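Local coordinates for glutathione S-transferase (Burkholderia xenovorans, PDB 2DSA), which probably acts as a glutathione transferase and reductively dechlorinates metabolites of polychlorinated biphenyls, at residues R61-T64 and A68-Q71; S110-P115 and E120-V125; T131-V136 and P176-F181. All coordinates share one frame; numbering follows the deposited sequence.

Interaction 1: R61-T64 and A68-Q71; sequences RTLT and AIVQ
Ile69 lays its longer branch against the backbone of Leu63 and Thr64, and this is the tight part of the contact. Ile69 CD1 comes to 3.5 Å from Leu63 O and 3.9 Å from Thr64 C. Ile69 CG1 follows at 4.2 Å from Leu63 CB. The first torsion of Ile69 (chi1 -68°) sets CG1 beside its own backbone N, and the branch then reaches across to the strand. Ala68 adds its methyl, with Ala68 CB 3.6 Å from Thr64 O. All of this is van der Waals packing; no hydrogen bond joins the two segments. The pair is the last strand of the thioredoxin-like N-terminal domain, an edge strand within the chain, and the helix that directly follows it. Between the two segments lie Glu65 and, at the start of the helix, Gly66; both line the glutathione pocket. Ile69 also packs on Pro14, Pro53 and Leu55. The packing is looser at the Leu63 branch. Leu63 CG is 4.4 Å from Ala68 CB. Gln96 of the second subunit packs on Leu63, and Tyr92 of that subunit on Ala68. Thr64 is partly exposed and its CB points away from the helix, so it joins through its backbone. Towards solvent lies Arg61, which pairs with Asp59 and makes a cation-pi contact with Phe89 of the second subunit.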
loop_
_atom_site.group_PDB
_atom_site.type_symbol
_atom_site.label_atom_id
_atom_site.label_comp_id
_atom_site.label_asym_id
_atom_site.label_seq_id
_atom_site.Cartn_x
_atom_site.Cartn_y
_atom_site.Cartn_z
ATOM N N ARG A 61 -2.283 3.860 21.934
ATOM C CA ARG A 61 -2.214 4.246 20.522
ATOM C C ARG A 61 -2.485 3.068 19.591
ATOM O O ARG A 61 -2.218 1.906 19.937
ATOM C CB ARG A 61 -0.866 4.870 20.195
ATOM C CG ARG A 61 -0.874 6.360 20.373
ATOM C CD ARG A 61 0.202 6.768 21.315
ATOM N NE ARG A 61 1.366 7.352 20.673
ATOM C CZ ARG A 61 2.592 6.835 20.716
ATOM N NH1 ARG A 61 2.820 5.689 21.345
ATOM N NH2 ARG A 61 3.592 7.477 20.120
ATOM N N THR A 62 -3.037 3.373 18.419
ATOM C CA THR A 62 -3.305 2.328 17.427
ATOM C C THR A 62 -2.604 2.576 16.098
ATOM O O THR A 62 -2.310 3.712 15.732
ATOM C CB THR A 62 -4.813 2.046 17.207
ATOM O OG1 THR A 62 -5.481 3.228 16.746
ATOM C CG2 THR A 62 -5.447 1.537 18.499
ATOM N N LEU A 63 -2.353 1.480 15.396
ATOM C CA LEU A 63 -1.819 1.528 14.065
ATOM C C LEU A 63 -2.642 0.573 13.218
ATOM O O LEU A 63 -2.904 -0.544 13.628
ATOM C CB LEU A 63 -0.354 1.098 14.123
ATOM C CG LEU A 63 0.741 1.565 13.186
ATOM C CD1 LEU A 63 0.584 3.042 12.807
ATOM C CD2 LEU A 63 2.099 1.282 13.908
ATOM N N THR A 64 -3.110 1.049 12.075
ATOM C CA THR A 64 -3.713 0.185 11.060
ATOM C C THR A 64 -2.816 0.083 9.797
ATOM O O THR A 64 -1.774 0.742 9.700
ATOM C CB THR A 64 -5.142 0.650 10.684
ATOM O OG1 THR A 64 -5.138 2.052 10.423
ATOM C CG2 THR A 64 -6.133 0.374 11.824
ATOM N N ALA A 68 2.309 -0.713 7.474
ATOM C CA ALA A 68 2.713 0.143 8.606
ATOM C C ALA A 68 2.986 -0.665 9.892
ATOM O O ALA A 68 4.029 -0.497 10.548
ATOM C CB ALA A 68 1.645 1.208 8.865
ATOM N N ILE A 69 2.046 -1.542 10.235
ATOM C CA ILE A 69 2.180 -2.433 11.404
ATOM C C ILE A 69 3.459 -3.273 11.371
ATOM O O ILE A 69 4.195 -3.302 12.353
ATOM C CB ILE A 69 0.944 -3.333 11.597
ATOM C CG1 ILE A 69 -0.261 -2.486 12.003
ATOM C CG2 ILE A 69 1.202 -4.486 12.646
ATOM C CD1 ILE A 69 -1.619 -3.122 11.625
ATOM N N VAL A 70 3.727 -3.943 10.251
ATOM C CA VAL A 70 4.855 -4.863 10.197
ATOM C C VAL A 70 6.206 -4.132 10.252
ATOM O O VAL A 70 7.191 -4.689 10.719
ATOM C CB VAL A 70 4.741 -5.947 9.042
ATOM C CG1 VAL A 70 3.457 -6.757 9.219
ATOM C CG2 VAL A 70 4.811 -5.337 7.607
ATOM N N GLN A 71 6.229 -2.875 9.808
ATOM C CA GLN A 71 7.422 -2.034 9.929
ATOM C C GLN A 71 7.648 -1.569 11.383
ATOM O O GLN A 71 8.773 -1.581 11.865
ATOM C CB GLN A 71 7.347 -0.831 8.974
ATOM C CG GLN A 71 7.532 -1.219 7.494
ATOM C CD GLN A 71 7.548 -0.021 6.586
ATOM O OE1 GLN A 71 8.599 0.606 6.385
ATOM N NE2 GLN A 71 6.376 0.337 6.049
#

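Interaction 2: S110-P115 and E120-V125; sequences SPLFNP and EWKNAV. With HPX ((2Z,4E)-2-hydroxy-6-oxo-6-phenylhexa-2,4-dienoic acid), chain F.
The indole of Trp121 carries the ring of Pro111 over one face. Pro111 CB sits 3.6 Å from the centroid of the five-membered ring of Trp121, a CH-pi contact, and the two side chains are roughly perpendicular. The setting is the all-helical C-terminal domain of a glutathione S-transferase, where the chain turns from helix 89-109 into helix 119-139. Pro111 CG reaches 3.2 Å from Trp121 NE1, so the packing here is close. Trp121 also stacks with Trp121 of the second subunit, which places this pair at the dimer interface. The other flat group, the Phe113 ring, takes no part in the helix contact. The bound dienoic acid HPX lies over one of its faces, and Trp164 meets it edge-to-face. The turn therefore has two sides: one packs on the second helix and the other lines the HPX pocket. On the pocket side Ser110 OG faces the carboxylate, 2.7 Å from HPX OA2, with HPX OA1 also close. On the helix side Val125 also touches the proline, with Val125 CG2 4.0 Å from Pro111 CG. Val125 CG1 is 3.7 Å from Leu112 CD2, where the two side chains lie alongside, pointing opposite ways. The same Leu112 CD2 also meets Lys122 CB. Lys122 starts with CG beside its backbone N (chi1 -63°) and then runs extended past Leu112 to the backbone of Asn114. There Lys122 NZ gives a hydrogen bond to Asn114 O at 3.1 Å, with a C=O...N angle of 150° and the nitrogen tilted 26° from the carbonyl plane.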
loop_
_atom_site.group_PDB
_atom_site.type_symbol
_atom_site.label_atom_id
_atom_site.label_comp_id
_atom_site.label_asym_id
_atom_site.label_seq_id
_atom_site.Cartn_x
_atom_site.Cartn_y
_atom_site.Cartn_z
ATOM N N SER A 110 -9.223 -9.996 -2.779
ATOM C CA SER A 110 -10.429 -9.551 -2.045
ATOM C C SER A 110 -11.791 -9.882 -2.676
ATOM O O SER A 110 -12.661 -10.408 -1.979
ATOM C CB SER A 110 -10.362 -8.052 -1.719
ATOM O OG SER A 110 -9.298 -7.779 -0.820
ATOM N N PRO A 111 -11.989 -9.551 -3.978
ATOM C CA PRO A 111 -13.252 -9.886 -4.661
ATOM C C PRO A 111 -13.507 -11.390 -4.790
ATOM O O PRO A 111 -14.660 -11.809 -4.800
ATOM C CB PRO A 111 -13.078 -9.257 -6.048
ATOM C CG PRO A 111 -11.993 -8.221 -5.869
ATOM C CD PRO A 111 -11.072 -8.834 -4.885
ATOM N N LEU A 112 -12.443 -12.190 -4.871
ATOM C CA LEU A 112 -12.566 -13.651 -4.918
ATOM C C LEU A 112 -13.184 -14.264 -3.653
ATOM O O LEU A 112 -13.828 -15.311 -3.726
ATOM C CB LEU A 112 -11.220 -14.317 -5.237
ATOM C CG LEU A 112 -10.530 -13.936 -6.548
ATOM C CD1 LEU A 112 -9.246 -14.725 -6.749
ATOM C CD2 LEU A 112 -11.458 -14.115 -7.750
ATOM N N PHE A 113 -12.984 -13.621 -2.504
ATOM C CA PHE A 113 -13.564 -14.095 -1.246
ATOM C C PHE A 113 -14.980 -13.566 -1.055
ATOM O O PHE A 113 -15.641 -13.880 -0.067
ATOM C CB PHE A 113 -12.690 -13.695 -0.054
ATOM C CG PHE A 113 -11.408 -14.465 0.039
ATOM C CD1 PHE A 113 -10.246 -13.983 -0.553
ATOM C CD2 PHE A 113 -11.358 -15.674 0.721
ATOM C CE1 PHE A 113 -9.060 -14.696 -0.465
ATOM C CE2 PHE A 113 -10.175 -16.396 0.804
ATOM C CZ PHE A 113 -9.029 -15.907 0.214
ATOM N N ASN A 114 -15.434 -12.770 -2.017
ATOM C CA ASN A 114 -16.760 -12.172 -1.977
ATOM C C ASN A 114 -17.773 -13.003 -2.783
ATOM O O ASN A 114 -17.552 -13.267 -3.970
ATOM C CB ASN A 114 -16.685 -10.725 -2.490
ATOM C CG ASN A 114 -17.974 -9.929 -2.256
ATOM O OD1 ASN A 114 -18.889 -10.363 -1.544
ATOM N ND2 ASN A 114 -18.038 -8.744 -2.860
ATOM N N PRO A 115 -18.870 -13.448 -2.130
ATOM C CA PRO A 115 -19.963 -14.132 -2.849
ATOM C C PRO A 115 -20.715 -13.208 -3.813
ATOM O O PRO A 115 -21.151 -13.654 -4.874
ATOM C CB PRO A 115 -20.903 -14.592 -1.725
ATOM C CG PRO A 115 -20.111 -14.464 -0.454
ATOM C CD PRO A 115 -19.135 -13.363 -0.681
ATOM N N GLU A 120 -17.555 -11.521 -13.699
ATOM C CA GLU A 120 -16.781 -10.592 -14.519
ATOM C C GLU A 120 -15.626 -10.006 -13.696
ATOM O O GLU A 120 -14.474 -9.993 -14.150
ATOM C CB GLU A 120 -17.678 -9.462 -15.058
ATOM C CG GLU A 120 -19.076 -9.906 -15.558
ATOM C CD GLU A 120 -19.057 -10.555 -16.947
ATOM O OE1 GLU A 120 -18.750 -9.852 -17.941
ATOM O OE2 GLU A 120 -19.375 -11.764 -17.043
ATOM N N TRP A 121 -15.956 -9.531 -12.492
ATOM C CA TRP A 121 -14.987 -8.979 -11.541
ATOM C C TRP A 121 -13.917 -10.032 -11.235
ATOM O O TRP A 121 -12.718 -9.754 -11.339
ATOM C CB TRP A 121 -15.706 -8.537 -10.254
ATOM C CG TRP A 121 -14.929 -7.613 -9.303
ATOM C CD1 TRP A 121 -13.578 -7.346 -9.306
ATOM C CD2 TRP A 121 -15.474 -6.875 -8.193
ATOM N NE1 TRP A 121 -13.262 -6.477 -8.285
ATOM C CE2 TRP A 121 -14.400 -6.176 -7.585
ATOM C CE3 TRP A 121 -16.768 -6.728 -7.661
ATOM C CZ2 TRP A 121 -14.582 -5.346 -6.467
ATOM C CZ3 TRP A 121 -16.947 -5.902 -6.548
ATOM C CH2 TRP A 121 -15.858 -5.224 -5.964
ATOM N N LYS A 122 -14.367 -11.243 -10.899
ATOM C CA LYS A 122 -13.488 -12.367 -10.556
ATOM C C LYS A 122 -12.552 -12.800 -11.686
ATOM O O LYS A 122 -11.389 -13.108 -11.436
ATOM C CB LYS A 122 -14.307 -13.562 -10.058
ATOM C CG LYS A 122 -15.077 -13.272 -8.783
ATOM C CD LYS A 122 -15.632 -14.532 -8.136
ATOM C CE LYS A 122 -16.495 -14.153 -6.946
ATOM N NZ LYS A 122 -17.024 -15.323 -6.194
ATOM N N ASN A 123 -13.053 -12.823 -12.920
ATOM C CA ASN A 123 -12.237 -13.218 -14.068
ATOM C C ASN A 123 -11.144 -12.198 -14.356
ATOM O O ASN A 123 -10.031 -12.572 -14.730
ATOM C CB ASN A 123 -13.092 -13.443 -15.329
ATOM C CG ASN A 123 -13.975 -14.694 -15.242
ATOM O OD1 ASN A 123 -13.569 -15.735 -14.719
ATOM N ND2 ASN A 123 -15.190 -14.590 -15.773
ATOM N N ALA A 124 -11.466 -10.917 -14.179
ATOM C CA ALA A 124 -10.517 -9.829 -14.408
ATOM C C ALA A 124 -9.387 -9.890 -13.387
ATOM O O ALA A 124 -8.204 -9.829 -13.736
ATOM C CB ALA A 124 -11.221 -8.489 -14.330
ATOM N N VAL A 125 -9.785 -10.024 -12.126
ATOM C CA VAL A 125 -8.881 -10.098 -10.995
ATOM C C VAL A 125 -7.960 -11.326 -11.068
ATOM O O VAL A 125 -6.771 -11.226 -10.765
ATOM C CB VAL A 125 -9.700 -10.009 -9.673
ATOM C CG1 VAL A 125 -9.472 -11.202 -8.766
ATOM C CG2 VAL A 125 -9.455 -8.682 -8.982
HETATM C CB3 HPX F . -8.902 -17.995 5.811
HETATM C CB4 HPX F . -8.425 -18.497 4.603
HETATM C CB5 HPX F . -8.307 -17.654 3.495
HETATM C CB6 HPX F . -8.660 -16.312 3.609
HETATM C CB1 HPX F . -9.133 -15.812 4.814
HETATM C CB2 HPX F . -9.256 -16.654 5.915
HETATM C CA6 HPX F . -9.528 -14.371 4.938
HETATM O OA4 HPX F . -10.306 -14.042 5.821
HETATM C CA5 HPX F . -9.006 -13.345 4.017
HETATM C CA4 HPX F . -9.858 -12.420 3.591
HETATM C CA3 HPX F . -9.437 -11.341 2.685
HETATM C CA2 HPX F . -10.191 -10.248 2.508
HETATM O OA3 HPX F . -11.361 -10.060 3.106
HETATM C CA1 HPX F . -9.714 -9.215 1.621
HETATM O OA2 HPX F . -10.295 -8.108 1.622
HETATM O OA1 HPX F . -8.732 -9.473 0.900
#

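Interaction 3: T131-V136 and P176-F181; sequences TRLGQV and PSLQAF
Leu178 puts its two methyls on two neighbouring sites of helix 119-139, at Leu133 and at Val136. The contact joins two helices of the all-helical C-terminal domain of the glutathione S-transferase fold. It is small, burying 143 Å² over both sides, and the three residues that make it are buried.

The apolar contacts come first. Leu178 CD2 is 3.9 Å from Val136 CG1, and the two side chains meet nearly at right angles. Val136 holds CG1 anti to its backbone N (chi1 -171°), which turns that methyl to the leucine. The other methyl, Leu178 CD1, lies 4.2 Å from Leu133 CB. With chi1 -62° Leu178 extends CG away from its own carbonyl carbon, and CD1 and CD2 divide between Leu133 and Val136.

Contacts with the backbone form a second group. Leu178 CD1 is 3.7 Å from Leu133 O, and Leu178 CD2 is 4.0 Å from Val136 C. The leucine thus packs against the main chain of the helix as well as its side chains. These are van der Waals contacts.

The apolar cluster continues beyond the two segments. Leu158 and Leu162 of helix 153-163 pack on Val136 and Leu133 respectively, and Phe100 of helix 89-109 also touches Val136. Leu140 packs on Leu178. The contact therefore sits where several helices of the domain meet.

Polar interactions are the last kind, and none joins the two segments directly. Each helix keeps its own backbone bonds, such as Val136 N to Arg132 O and Phe181 N to Ser177 O. One polar link between the two helices falls just past Val136, where Ser177 OG is hydrogen-bonded to Ala137 O.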
loop_
_atom_site.group_PDB
_atom_site.type_symbol
_atom_site.label_atom_id
_atom_site.label_comp_id
_atom_site.label_asym_id
_atom_site.label_seq_id
_atom_site.Cartn_x
_atom_site.Cartn_y
_atom_site.Cartn_z
ATOM N N THR A 131 -0.667 -12.322 -13.911
ATOM C CA THR A 131 0.448 -11.492 -14.380
ATOM C C THR A 131 1.352 -11.102 -13.213
ATOM O O THR A 131 2.573 -11.250 -13.271
ATOM C CB THR A 131 -0.051 -10.201 -15.058
ATOM O OG1 THR A 131 -0.971 -10.529 -16.100
ATOM C CG2 THR A 131 1.111 -9.408 -15.639
ATOM N N ARG A 132 0.718 -10.611 -12.154
ATOM C CA ARG A 132 1.400 -10.066 -10.998
ATOM C C ARG A 132 2.188 -11.166 -10.271
ATOM O O ARG A 132 3.366 -10.971 -9.958
ATOM C CB ARG A 132 0.373 -9.349 -10.112
ATOM C CG ARG A 132 0.712 -7.890 -9.788
ATOM C CD ARG A 132 0.094 -6.816 -10.689
ATOM N NE ARG A 132 0.949 -6.538 -11.833
ATOM C CZ ARG A 132 0.769 -5.563 -12.726
ATOM N NH1 ARG A 132 -0.210 -4.674 -12.609
ATOM N NH2 ARG A 132 1.606 -5.470 -13.739
ATOM N N LEU A 133 1.565 -12.332 -10.057
ATOM C CA LEU A 133 2.268 -13.526 -9.527
ATOM C C LEU A 133 3.434 -14.022 -10.399
ATOM O O LEU A 133 4.392 -14.603 -9.892
ATOM C CB LEU A 133 1.305 -14.690 -9.291
ATOM C CG LEU A 133 0.177 -14.590 -8.262
ATOM C CD1 LEU A 133 -0.715 -15.821 -8.388
ATOM C CD2 LEU A 133 0.685 -14.406 -6.811
ATOM N N GLY A 134 3.338 -13.805 -11.712
ATOM C CA GLY A 134 4.461 -14.057 -12.612
ATOM C C GLY A 134 5.650 -13.176 -12.264
ATOM O O GLY A 134 6.784 -13.653 -12.180
ATOM N N GLN A 135 5.393 -11.888 -12.044
ATOM C CA GLN A 135 6.462 -10.964 -11.678
ATOM C C GLN A 135 7.177 -11.385 -10.379
ATOM O O GLN A 135 8.406 -11.298 -10.281
ATOM C CB GLN A 135 5.935 -9.531 -11.579
ATOM C CG GLN A 135 7.017 -8.485 -11.272
ATOM C CD GLN A 135 6.446 -7.105 -11.020
ATOM O OE1 GLN A 135 5.232 -6.871 -11.160
ATOM N NE2 GLN A 135 7.313 -6.179 -10.628
ATOM N N VAL A 136 6.410 -11.861 -9.401
ATOM C CA VAL A 136 6.983 -12.282 -8.113
ATOM C C VAL A 136 7.742 -13.596 -8.230
ATOM O O VAL A 136 8.774 -13.781 -7.582
ATOM C CB VAL A 136 5.907 -12.397 -7.004
ATOM C CG1 VAL A 136 6.554 -12.616 -5.658
ATOM C CG2 VAL A 136 5.052 -11.149 -6.977
ATOM N N PRO A 176 6.700 -22.574 -9.806
ATOM C CA PRO A 176 7.470 -23.382 -8.870
ATOM C C PRO A 176 8.332 -22.589 -7.877
ATOM O O PRO A 176 8.530 -23.051 -6.761
ATOM C CB PRO A 176 8.349 -24.251 -9.788
ATOM C CG PRO A 176 8.186 -23.716 -11.154
ATOM C CD PRO A 176 6.919 -23.000 -11.204
ATOM N N SER A 177 8.837 -21.418 -8.267
ATOM C CA SER A 177 9.619 -20.575 -7.333
ATOM C C SER A 177 8.780 -20.018 -6.153
ATOM O O SER A 177 9.318 -19.758 -5.067
ATOM C CB SER A 177 10.358 -19.451 -8.076
ATOM O OG SER A 177 9.445 -18.465 -8.523
ATOM N N LEU A 178 7.472 -19.870 -6.366
ATOM C CA LEU A 178 6.538 -19.434 -5.321
ATOM C C LEU A 178 6.210 -20.547 -4.325
ATOM O O LEU A 178 6.091 -20.293 -3.122
ATOM C CB LEU A 178 5.244 -18.864 -5.920
ATOM C CG LEU A 178 5.372 -17.610 -6.805
ATOM C CD1 LEU A 178 4.015 -17.148 -7.285
ATOM C CD2 LEU A 178 6.093 -16.481 -6.058
ATOM N N GLN A 179 6.040 -21.768 -4.832
ATOM C CA GLN A 179 5.881 -22.959 -3.988
ATOM C C GLN A 179 7.146 -23.244 -3.185
ATOM O O GLN A 179 7.077 -23.629 -2.024
ATOM C CB GLN A 179 5.523 -24.172 -4.843
ATOM C CG GLN A 179 4.167 -24.074 -5.495
ATOM C CD GLN A 179 3.966 -25.116 -6.568
ATOM O OE1 GLN A 179 4.889 -25.439 -7.320
ATOM N NE2 GLN A 179 2.743 -25.634 -6.665
ATOM N N ALA A 180 8.298 -23.057 -3.819
ATOM C CA ALA A 180 9.587 -23.175 -3.147
ATOM C C ALA A 180 9.695 -22.149 -2.018
ATOM O O ALA A 180 10.171 -22.466 -0.927
ATOM C CB ALA A 180 10.720 -22.995 -4.138
ATOM N N PHE A 181 9.232 -20.931 -2.291
ATOM C CA PHE A 181 9.206 -19.851 -1.302
ATOM C C PHE A 181 8.284 -20.190 -0.129
ATOM O O PHE A 181 8.643 -19.960 1.021
ATOM C CB PHE A 181 8.803 -18.530 -1.981
ATOM C CG PHE A 181 8.467 -17.417 -1.021
ATOM C CD1 PHE A 181 9.460 -16.567 -0.544
ATOM C CD2 PHE A 181 7.146 -17.200 -0.622
ATOM C CE1 PHE A 181 9.142 -15.528 0.330
ATOM C CE2 PHE A 181 6.822 -16.172 0.250
ATOM C CZ PHE A 181 7.818 -15.337 0.722
#

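In the fold
Interaction 1 belongs to the thioredoxin-like N-terminal domain; interactions 2 and 3 belong to the helical C-terminal domain. The last two share helix 119-139. Their centres are about 20 Å apart and their nearest atoms about 7 Å apart, so they do not touch. Between centres, interaction 1 is about 28 Å from interaction 2 and about 27 Å from interaction 3, on the opposite side of the chain's centre from the latter. The side chain of Ile69 is about 6 Å from a bound glutathione, while 110-115 supplies part of the HPX pocket. In interaction 3 the side chain of Val136 is about 12 Å from a bound glutathione and that of Leu133 about 13 Å from HPX. All three have residues touching the second subunit.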